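PDB 3ZTV: NAD nucleotidase from Haemophilus influenzae, which degrades NAD to adenosine and nicotinamide riboside in the periplasm, acting as a zinc-dependent pyrophosphatase and 5'-nucleotidase of broad specificity. Local coordinates for residues 32-37 and 321-326; 78-83 and 348-353; 204-209 and 222-227. All coordinates share one frame; numbering follows the deposited sequence.

Interaction 1 (32-37 and 321-326); sequences INLNGQ and LDTLKS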
loop_
_atom_site.group_PDB
_atom_site.type_symbol
_atom_site.label_atom_id
_atom_site.label_comp_id
_atom_site.label_asym_id
_atom_site.label_seq_id
_atom_site.Cartn_x
_atom_site.Cartn_y
_atom_site.Cartn_z
ATOM N N ILE A 32 14.882 -30.998 -26.194
ATOM C CA ILE A 32 14.221 -31.941 -25.304
ATOM C C ILE A 32 15.013 -33.240 -25.247
ATOM O O ILE A 32 15.871 -33.500 -26.097
ATOM C CB ILE A 32 12.788 -32.270 -25.788
ATOM C CG1 ILE A 32 12.812 -32.856 -27.203
ATOM C CG2 ILE A 32 11.895 -31.022 -25.719
ATOM C CD1 ILE A 32 11.448 -33.263 -27.720
ATOM N N ASN A 33 14.737 -34.049 -24.232
ATOM C CA ASN A 33 15.271 -35.399 -24.186
ATOM C C ASN A 33 14.209 -36.382 -24.651
ATOM O O ASN A 33 13.248 -36.666 -23.926
ATOM C CB ASN A 33 15.767 -35.749 -22.787
ATOM C CG ASN A 33 16.764 -36.893 -22.806
ATOM O OD1 ASN A 33 16.383 -38.061 -22.786
ATOM N ND2 ASN A 33 18.050 -36.560 -22.864
ATOM N N LEU A 34 14.392 -36.893 -25.863
ATOM C CA LEU A 34 13.409 -37.743 -26.513
ATOM C C LEU A 34 14.027 -39.107 -26.787
ATOM O O LEU A 34 15.074 -39.207 -27.435
ATOM C CB LEU A 34 12.949 -37.100 -27.823
ATOM C CG LEU A 34 11.867 -37.788 -28.658
ATOM C CD1 LEU A 34 10.607 -37.986 -27.831
ATOM C CD2 LEU A 34 11.567 -36.980 -29.910
ATOM N N ASN A 35 13.384 -40.154 -26.286
ATOM C CA ASN A 35 13.940 -41.497 -26.391
ATOM C C ASN A 35 15.409 -41.536 -25.960
ATOM O O ASN A 35 16.217 -42.242 -26.559
ATOM C CB ASN A 35 13.782 -42.053 -27.812
ATOM C CG ASN A 35 12.327 -42.237 -28.214
ATOM O OD1 ASN A 35 12.003 -42.318 -29.399
ATOM N ND2 ASN A 35 11.442 -42.296 -27.226
ATOM N N GLY A 36 15.751 -40.763 -24.933
ATOM C CA GLY A 36 17.074 -40.816 -24.331
ATOM C C GLY A 36 18.130 -39.872 -24.882
ATOM O O GLY A 36 19.207 -39.737 -24.296
ATOM N N GLN A 37 17.832 -39.209 -25.995
ATOM C CA GLN A 37 18.814 -38.352 -26.653
ATOM C C GLN A 37 18.378 -36.892 -26.703
ATOM O O GLN A 37 17.200 -36.596 -26.912
ATOM C CB GLN A 37 19.070 -38.843 -28.080
ATOM C CG GLN A 37 19.366 -40.333 -28.181
ATOM C CD GLN A 37 20.282 -40.664 -29.341
ATOM O OE1 GLN A 37 19.908 -40.524 -30.504
ATOM N NE2 GLN A 37 21.496 -41.101 -29.026
ATOM N N LEU A 321 8.719 -39.978 -33.358
ATOM C CA LEU A 321 7.375 -39.494 -33.636
ATOM C C LEU A 321 6.330 -40.248 -32.822
ATOM O O LEU A 321 5.413 -39.647 -32.262
ATOM C CB LEU A 321 7.059 -39.590 -35.131
ATOM C CG LEU A 321 7.794 -38.617 -36.053
ATOM C CD1 LEU A 321 7.578 -38.998 -37.519
ATOM C CD2 LEU A 321 7.350 -37.184 -35.792
ATOM N N ASP A 322 6.463 -41.567 -32.754
ATOM C CA ASP A 322 5.524 -42.376 -31.989
ATOM C C ASP A 322 5.496 -41.964 -30.520
ATOM O O ASP A 322 4.427 -41.880 -29.904
ATOM C CB ASP A 322 5.858 -43.864 -32.112
ATOM C CG ASP A 322 5.493 -44.434 -33.469
ATOM O OD1 ASP A 322 4.736 -43.778 -34.218
ATOM O OD2 ASP A 322 5.955 -45.550 -33.788
ATOM N N THR A 323 6.663 -41.717 -29.944
ATOM C CA THR A 323 6.715 -41.275 -28.552
ATOM C C THR A 323 5.951 -39.960 -28.354
ATOM O O THR A 323 5.109 -39.845 -27.459
ATOM C CB THR A 323 8.165 -41.140 -28.046
ATOM O OG1 THR A 323 8.768 -42.440 -28.005
ATOM C CG2 THR A 323 8.202 -40.538 -26.654
ATOM N N LEU A 324 6.225 -38.978 -29.203
ATOM C CA LEU A 324 5.552 -37.689 -29.097
ATOM C C LEU A 324 4.038 -37.818 -29.286
ATOM O O LEU A 324 3.259 -37.174 -28.573
ATOM C CB LEU A 324 6.141 -36.702 -30.108
ATOM C CG LEU A 324 7.597 -36.287 -29.851
ATOM C CD1 LEU A 324 8.138 -35.437 -30.987
ATOM C CD2 LEU A 324 7.729 -35.537 -28.529
ATOM N N LYS A 325 3.614 -38.640 -30.241
ATOM C CA LYS A 325 2.196 -38.817 -30.531
ATOM C C LYS A 325 1.451 -39.471 -29.366
ATOM O O LYS A 325 0.243 -39.278 -29.208
ATOM C CB LYS A 325 2.008 -39.635 -31.813
ATOM C CG LYS A 325 2.420 -38.899 -33.080
ATOM C CD LYS A 325 2.395 -39.818 -34.301
ATOM C CE LYS A 325 2.696 -39.032 -35.570
ATOM N NZ LYS A 325 2.886 -39.906 -36.762
ATOM N N SER A 326 2.167 -40.230 -28.543
ATOM C CA SER A 326 1.528 -40.959 -27.456
ATOM C C SER A 326 1.314 -40.090 -26.218
ATOM O O SER A 326 0.686 -40.529 -25.254
ATOM C CB SER A 326 2.352 -42.195 -27.091
ATOM O OG SER A 326 3.538 -41.829 -26.413
#

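Interaction 2 (78-83 and 348-353); sequences FTLFGG and SEKDRL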
loop_
_atom_site.group_PDB
_atom_site.type_symbol
_atom_site.label_atom_id
_atom_site.label_comp_id
_atom_site.label_asym_id
_atom_site.label_seq_id
_atom_site.Cartn_x
_atom_site.Cartn_y
_atom_site.Cartn_z
ATOM N N PHE A 78 7.356 -7.079 -33.358
ATOM C CA PHE A 78 6.927 -5.879 -32.659
ATOM C C PHE A 78 7.542 -4.635 -33.288
ATOM O O PHE A 78 6.832 -3.716 -33.690
ATOM C CB PHE A 78 7.279 -5.876 -31.171
ATOM C CG PHE A 78 6.972 -4.567 -30.536
ATOM C CD1 PHE A 78 5.666 -4.162 -30.403
ATOM C CD2 PHE A 78 7.982 -3.688 -30.192
ATOM C CE1 PHE A 78 5.355 -2.935 -29.869
ATOM C CE2 PHE A 78 7.676 -2.451 -29.658
ATOM C CZ PHE A 78 6.364 -2.079 -29.496
ATOM N N THR A 79 8.870 -4.615 -33.343
ATOM C CA THR A 79 9.636 -3.444 -33.751
ATOM C C THR A 79 9.187 -2.845 -35.080
ATOM O O THR A 79 9.067 -1.635 -35.207
ATOM C CB THR A 79 11.121 -3.811 -33.844
ATOM O OG1 THR A 79 11.513 -4.493 -32.643
ATOM C CG2 THR A 79 11.983 -2.567 -34.037
ATOM N N LEU A 80 8.922 -3.694 -36.060
ATOM C CA LEU A 80 8.652 -3.201 -37.410
ATOM C C LEU A 80 7.184 -2.901 -37.656
ATOM O O LEU A 80 6.835 -2.303 -38.681
ATOM C CB LEU A 80 9.180 -4.188 -38.446
ATOM C CG LEU A 80 10.685 -4.421 -38.344
ATOM C CD1 LEU A 80 11.138 -5.523 -39.294
ATOM C CD2 LEU A 80 11.448 -3.135 -38.623
ATOM N N PHE A 81 6.325 -3.293 -36.710
ATOM C CA PHE A 81 4.883 -3.134 -36.871
ATOM C C PHE A 81 4.193 -2.356 -35.751
ATOM O O PHE A 81 3.000 -2.085 -35.847
ATOM C CB PHE A 81 4.205 -4.495 -37.063
ATOM C CG PHE A 81 4.723 -5.250 -38.250
ATOM C CD1 PHE A 81 4.281 -4.940 -39.529
ATOM C CD2 PHE A 81 5.686 -6.232 -38.101
ATOM C CE1 PHE A 81 4.778 -5.613 -40.646
ATOM C CE2 PHE A 81 6.185 -6.910 -39.206
ATOM C CZ PHE A 81 5.727 -6.600 -40.481
ATOM N N GLY A 82 4.929 -2.014 -34.694
ATOM C CA GLY A 82 4.374 -1.238 -33.594
ATOM C C GLY A 82 3.192 -1.893 -32.903
ATOM O O GLY A 82 2.336 -1.196 -32.354
ATOM N N GLY A 83 3.127 -3.222 -32.928
ATOM C CA GLY A 83 2.062 -3.941 -32.247
ATOM C C GLY A 83 0.931 -4.430 -33.135
ATOM O O GLY A 83 0.112 -5.242 -32.696
ATOM N N SER A 348 6.499 -11.619 -45.003
ATOM C CA SER A 348 6.933 -10.961 -46.235
ATOM C C SER A 348 7.200 -9.469 -46.010
ATOM O O SER A 348 8.217 -8.934 -46.465
ATOM C CB SER A 348 5.881 -11.163 -47.325
ATOM O OG SER A 348 5.833 -12.518 -47.728
ATOM N N GLU A 349 6.292 -8.788 -45.314
ATOM C CA GLU A 349 6.497 -7.373 -45.002
ATOM C C GLU A 349 7.737 -7.177 -44.133
ATOM O O GLU A 349 8.526 -6.250 -44.357
ATOM C CB GLU A 349 5.268 -6.778 -44.306
ATOM C CG GLU A 349 4.029 -6.656 -45.191
ATOM C CD GLU A 349 2.824 -6.094 -44.450
ATOM O OE1 GLU A 349 3.018 -5.442 -43.404
ATOM O OE2 GLU A 349 1.683 -6.305 -44.916
ATOM N N LYS A 350 7.903 -8.050 -43.142
ATOM C CA LYS A 350 9.040 -7.976 -42.234
ATOM C C LYS A 350 10.368 -8.034 -42.989
ATOM O O LYS A 350 11.299 -7.281 -42.689
ATOM C CB LYS A 350 8.953 -9.082 -41.177
ATOM C CG LYS A 350 10.025 -9.002 -40.099
ATOM C CD LYS A 350 9.771 -10.015 -38.989
ATOM C CE LYS A 350 10.084 -11.425 -39.447
ATOM N NZ LYS A 350 11.551 -11.673 -39.476
ATOM N N ASP A 351 10.446 -8.912 -43.986
ATOM C CA ASP A 351 11.681 -9.074 -44.746
ATOM C C ASP A 351 12.057 -7.803 -45.507
ATOM O O ASP A 351 13.240 -7.501 -45.676
ATOM C CB ASP A 351 11.591 -10.284 -45.682
ATOM C CG ASP A 351 11.546 -11.601 -44.926
ATOM O OD1 ASP A 351 11.881 -11.616 -43.720
ATOM O OD2 ASP A 351 11.181 -12.628 -45.538
ATOM N N ARG A 352 11.053 -7.054 -45.954
ATOM C CA ARG A 352 11.291 -5.770 -46.611
ATOM C C ARG A 352 11.698 -4.709 -45.582
ATOM O O ARG A 352 12.717 -4.042 -45.723
ATOM C CB ARG A 352 10.051 -5.304 -47.383
ATOM C CG ARG A 352 9.569 -6.265 -48.466
ATOM C CD ARG A 352 8.356 -5.702 -49.209
ATOM N NE ARG A 352 8.713 -4.707 -50.218
ATOM C CZ ARG A 352 7.831 -3.969 -50.887
ATOM N NH1 ARG A 352 6.532 -4.100 -50.649
ATOM N NH2 ARG A 352 8.249 -3.097 -51.795
ATOM N N LEU A 353 10.914 -4.594 -44.514
ATOM C CA LEU A 353 11.115 -3.544 -43.515
ATOM C C LEU A 353 12.428 -3.676 -42.749
ATOM O O LEU A 353 13.006 -2.673 -42.330
ATOM C CB LEU A 353 9.932 -3.496 -42.537
ATOM C CG LEU A 353 8.587 -3.137 -43.169
ATOM C CD1 LEU A 353 7.443 -3.332 -42.176
ATOM C CD2 LEU A 353 8.625 -1.699 -43.688
#

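Interaction 3 (204-209 and 222-227); sequences AGSEKN and IVTGDS. With ZN (zinc ion), chain B.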
loop_
_atom_site.group_PDB
_atom_site.type_symbol
_atom_site.label_atom_id
_atom_site.label_comp_id
_atom_site.label_asym_id
_atom_site.label_seq_id
_atom_site.Cartn_x
_atom_site.Cartn_y
_atom_site.Cartn_z
ATOM N N ALA A 204 1.262 -10.162 -12.341
ATOM C CA ALA A 204 2.114 -9.847 -11.188
ATOM C C ALA A 204 3.309 -10.783 -11.034
ATOM O O ALA A 204 4.212 -10.487 -10.245
ATOM C CB ALA A 204 1.299 -9.836 -9.889
ATOM N N GLY A 205 3.321 -11.883 -11.785
ATOM C CA GLY A 205 4.344 -12.907 -11.647
ATOM C C GLY A 205 3.966 -14.006 -10.655
ATOM O O GLY A 205 3.152 -13.789 -9.736
ATOM N N SER A 206 4.563 -15.183 -10.815
ATOM C CA SER A 206 4.238 -16.306 -9.936
ATOM C C SER A 206 4.437 -15.993 -8.453
ATOM O O SER A 206 3.587 -16.340 -7.634
ATOM C CB SER A 206 5.026 -17.556 -10.338
ATOM O OG SER A 206 4.487 -18.142 -11.508
ATOM N N GLU A 207 5.529 -15.325 -8.099
ATOM C CA GLU A 207 5.825 -15.115 -6.687
ATOM C C GLU A 207 4.724 -14.292 -6.030
ATOM O O GLU A 207 4.198 -14.665 -4.978
ATOM C CB GLU A 207 7.188 -14.442 -6.502
ATOM C CG GLU A 207 7.574 -14.213 -5.042
ATOM C CD GLU A 207 8.912 -13.511 -4.885
ATOM O OE1 GLU A 207 9.116 -12.449 -5.517
ATOM O OE2 GLU A 207 9.760 -14.025 -4.123
ATOM N N LYS A 208 4.360 -13.176 -6.656
ATOM C CA LYS A 208 3.342 -12.293 -6.097
ATOM C C LYS A 208 1.962 -12.947 -6.145
ATOM O O LYS A 208 1.179 -12.807 -5.207
ATOM C CB LYS A 208 3.345 -10.937 -6.816
ATOM C CG LYS A 208 2.257 -9.980 -6.342
ATOM C CD LYS A 208 2.420 -9.541 -4.884
ATOM C CE LYS A 208 3.709 -8.789 -4.663
ATOM N NZ LYS A 208 3.766 -8.222 -3.282
ATOM N N ASN A 209 1.662 -13.683 -7.210
ATOM C CA ASN A 209 0.377 -14.378 -7.307
ATOM C C ASN A 209 0.218 -15.494 -6.257
ATOM O O ASN A 209 -0.891 -15.724 -5.752
ATOM C CB ASN A 209 0.134 -14.924 -8.720
ATOM C CG ASN A 209 -0.175 -13.831 -9.721
ATOM O OD1 ASN A 209 -0.484 -12.692 -9.337
ATOM N ND2 ASN A 209 -0.128 -14.179 -11.004
ATOM N N ILE A 222 -5.996 -17.928 -10.149
ATOM C CA ILE A 222 -5.109 -16.845 -10.578
ATOM C C ILE A 222 -4.287 -17.284 -11.792
ATOM O O ILE A 222 -3.332 -18.069 -11.684
ATOM C CB ILE A 222 -4.179 -16.364 -9.443
ATOM C CG1 ILE A 222 -4.976 -16.074 -8.159
ATOM C CG2 ILE A 222 -3.370 -15.154 -9.903
ATOM C CD1 ILE A 222 -4.128 -15.695 -6.960
ATOM N N VAL A 223 -4.664 -16.758 -12.950
ATOM C CA VAL A 223 -4.052 -17.068 -14.236
ATOM C C VAL A 223 -2.897 -16.093 -14.402
ATOM O O VAL A 223 -3.107 -14.873 -14.390
ATOM C CB VAL A 223 -5.086 -16.898 -15.379
ATOM C CG1 VAL A 223 -4.473 -17.250 -16.744
ATOM C CG2 VAL A 223 -6.343 -17.740 -15.099
ATOM N N THR A 224 -1.687 -16.634 -14.524
ATOM C CA THR A 224 -0.451 -15.881 -14.305
ATOM C C THR A 224 0.335 -15.525 -15.569
ATOM O O THR A 224 0.418 -16.322 -16.520
ATOM C CB THR A 224 0.468 -16.692 -13.369
ATOM O OG1 THR A 224 -0.185 -16.867 -12.105
ATOM C CG2 THR A 224 1.807 -16.035 -13.143
ATOM N N GLY A 225 0.930 -14.335 -15.533
ATOM C CA GLY A 225 2.001 -13.966 -16.440
ATOM C C GLY A 225 3.142 -13.287 -15.715
ATOM O O GLY A 225 3.044 -12.988 -14.521
ATOM N N ASP A 226 4.217 -13.062 -16.468
ATOM C CA ASP A 226 5.438 -12.317 -16.097
ATOM C C ASP A 226 6.662 -13.146 -15.768
ATOM O O ASP A 226 7.778 -12.737 -16.103
ATOM C CB ASP A 226 5.239 -11.241 -15.015
ATOM C CG ASP A 226 6.450 -10.304 -14.901
ATOM O OD1 ASP A 226 6.768 -9.582 -15.867
ATOM O OD2 ASP A 226 7.116 -10.279 -13.839
ATOM N N SER A 227 6.466 -14.271 -15.086
ATOM C CA SER A 227 7.587 -15.107 -14.659
ATOM C C SER A 227 8.087 -16.092 -15.726
ATOM O O SER A 227 9.211 -16.584 -15.624
ATOM C CB SER A 227 7.243 -15.846 -13.351
ATOM O OG SER A 227 5.860 -16.215 -13.262
HETATM ZN ZN ZN B . 6.202 -9.436 -17.936
HETATM O O HOH W 1 6.939 -8.852 -11.479
HETATM O O HOH W 2 7.719 -10.671 -18.380
#

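Interaction 1 (32-37 and 321-326)
L34, the last residue of strand 28-34, drives its forked end against T323 and L324 on helix 314-325. The apolar part carries most of the contact. L34 CD1 lies 3.7 Å from T323 CG2 and 3.8 Å from L324 CD2, while the other methyl, L34 CD2, rests 3.9 Å from L324 CD1, which means both branches are engaged. The two leucine side chains cross at about a right angle, and I32 CD1 extends the patch more loosely at 4.4 Å from L324 CD2. T323 presents its methyl because CG2 stands anti to the backbone N; the hydroxyl, turned beside that N, is hydrogen-bonded to the carbonyl of K319 one turn earlier.

At the margin the N35 amide lies beside the T323 hydroxyl. Within 321-326, S326 OG bonds to T323 O at 2.7 Å, and S326 N approaches the same oxygen from the same face of its plane.

N35 occupies the second position of a type I' turn from L34 to Q37, closed by Q37 N to L34 O at 3.1 Å and matched by the reverse bond from L34 N to Q37 O. The axes of strand 32-34 and helix 321-325 come within 10.5 Å at 110°, a tight two-residue beta hairpin packed steeply across a helix.

Interaction 2 (78-83 and 348-353)
L80 and F81, in the turn that follows helix 76-79, meet one side of the last turns of helix 337-353. L80 comes first. Its CD1 methyl lies 3.7 Å from K350 CG and 4.0 Å from L353 CB, touching two residues three apart on the helix, and its side chain crosses that of K350 at about a right angle. The L80 carbonyl oxygen also has L353 CD1 against it at 3.7 Å.

F81 follows; its CG stands beside the backbone N (chi1 -59°), which carries the ring across to E349 and K350, and the ring reaches the helix edge-on. F81 CE1 is 3.3 Å from E349 OE1, which lies near the ring plane, an approach that would suit the weakly positive ring hydrogens. The carboxylate is turned 48° from that plane. At the same edge F81 CZ comes to 3.7 Å from K350 N, and E349 CB lies in the ring plane. L353 CD1 approaches F81 CE1 obliquely at 3.8 Å. Y346, one turn before K350, adds an edge-to-face ring contact to F81.

Behind these residues, F81 N and G82 N both bond to F78 O, which holds the turn together; G82 and G83 follow at positive phi, and G83 is the N-cap of helix 84-93. This is loop-to-helix packing, in which an interhelical turn of the metallophosphoesterase domain sits against the long helix 337-353, which leads toward the C-terminal domain.

Interaction 3 (204-209 and 222-227)
S206 and S227 make the central polar link: S206 N donates to S227 OG at 3.0 Å with an N-H...O angle of 150°, and the two hydroxyl oxygens are 2.9 Å apart. Each hydroxyl has a further partner, S227 OG with E263 and S206 OG with Y231, which ties the first turn of helix 206-215 into a polar cluster with these two residues. The second firm bond runs from N209 ND2 to T224 OG1 at 2.9 Å (154°), T224 OG1 lying close to the amide plane. S202 holds the other end of that amide through N209 OD1, so the rotation of the group is fixed from both ends.

G205 N makes a weak bond to G225 O, where the backbones run closest. Next to it D226, its CG anti to the backbone N (chi1 -167°), sends OD1 to a zinc ion at 2.1 Å; D70 and N102 also bind this zinc. The other oxygen, D226 OD2, forms a salt bridge with K163 and accepts a bond from a water at 2.8 Å. A second water, bound to the zinc, donates to D226 O.

Methyl groups pack on the polar groups: I222 CG2 lies against the N209 amide, 3.5 Å from its CG, and T224 CG2 lies near S206 N.

The contact joins helix 206-215 to strand 221-224 within a beta-alpha-beta unit that starts at strand 198-203. Strand 221-224 runs between strands 198-203 and 258-263, and the loop after it brings D226 beside H203 at the dinuclear zinc site.

Overall arrangement
The three contacts lie apart, with centres 30 to 35 Å from one another, and share no helix or strand. Interaction 3 is buried and the closest to the centre of the chain, about 13 Å from it; it joins consecutive elements of one beta-alpha-beta unit and is held mainly by hydrogen bonds, with a zinc ligand, D226, in one of its segments. Interactions 1 and 2 instead bring together segments more than 260 residues apart and rely mostly on apolar side chains. Interaction 1 is largely buried although peripheral, with leucine methyls at its heart, whereas interaction 2 is a surface contact shared by a leucine and the edge of a phenylalanine ring. Along the chain the segments of 1 and 2 alternate, and both span the whole of interaction 3.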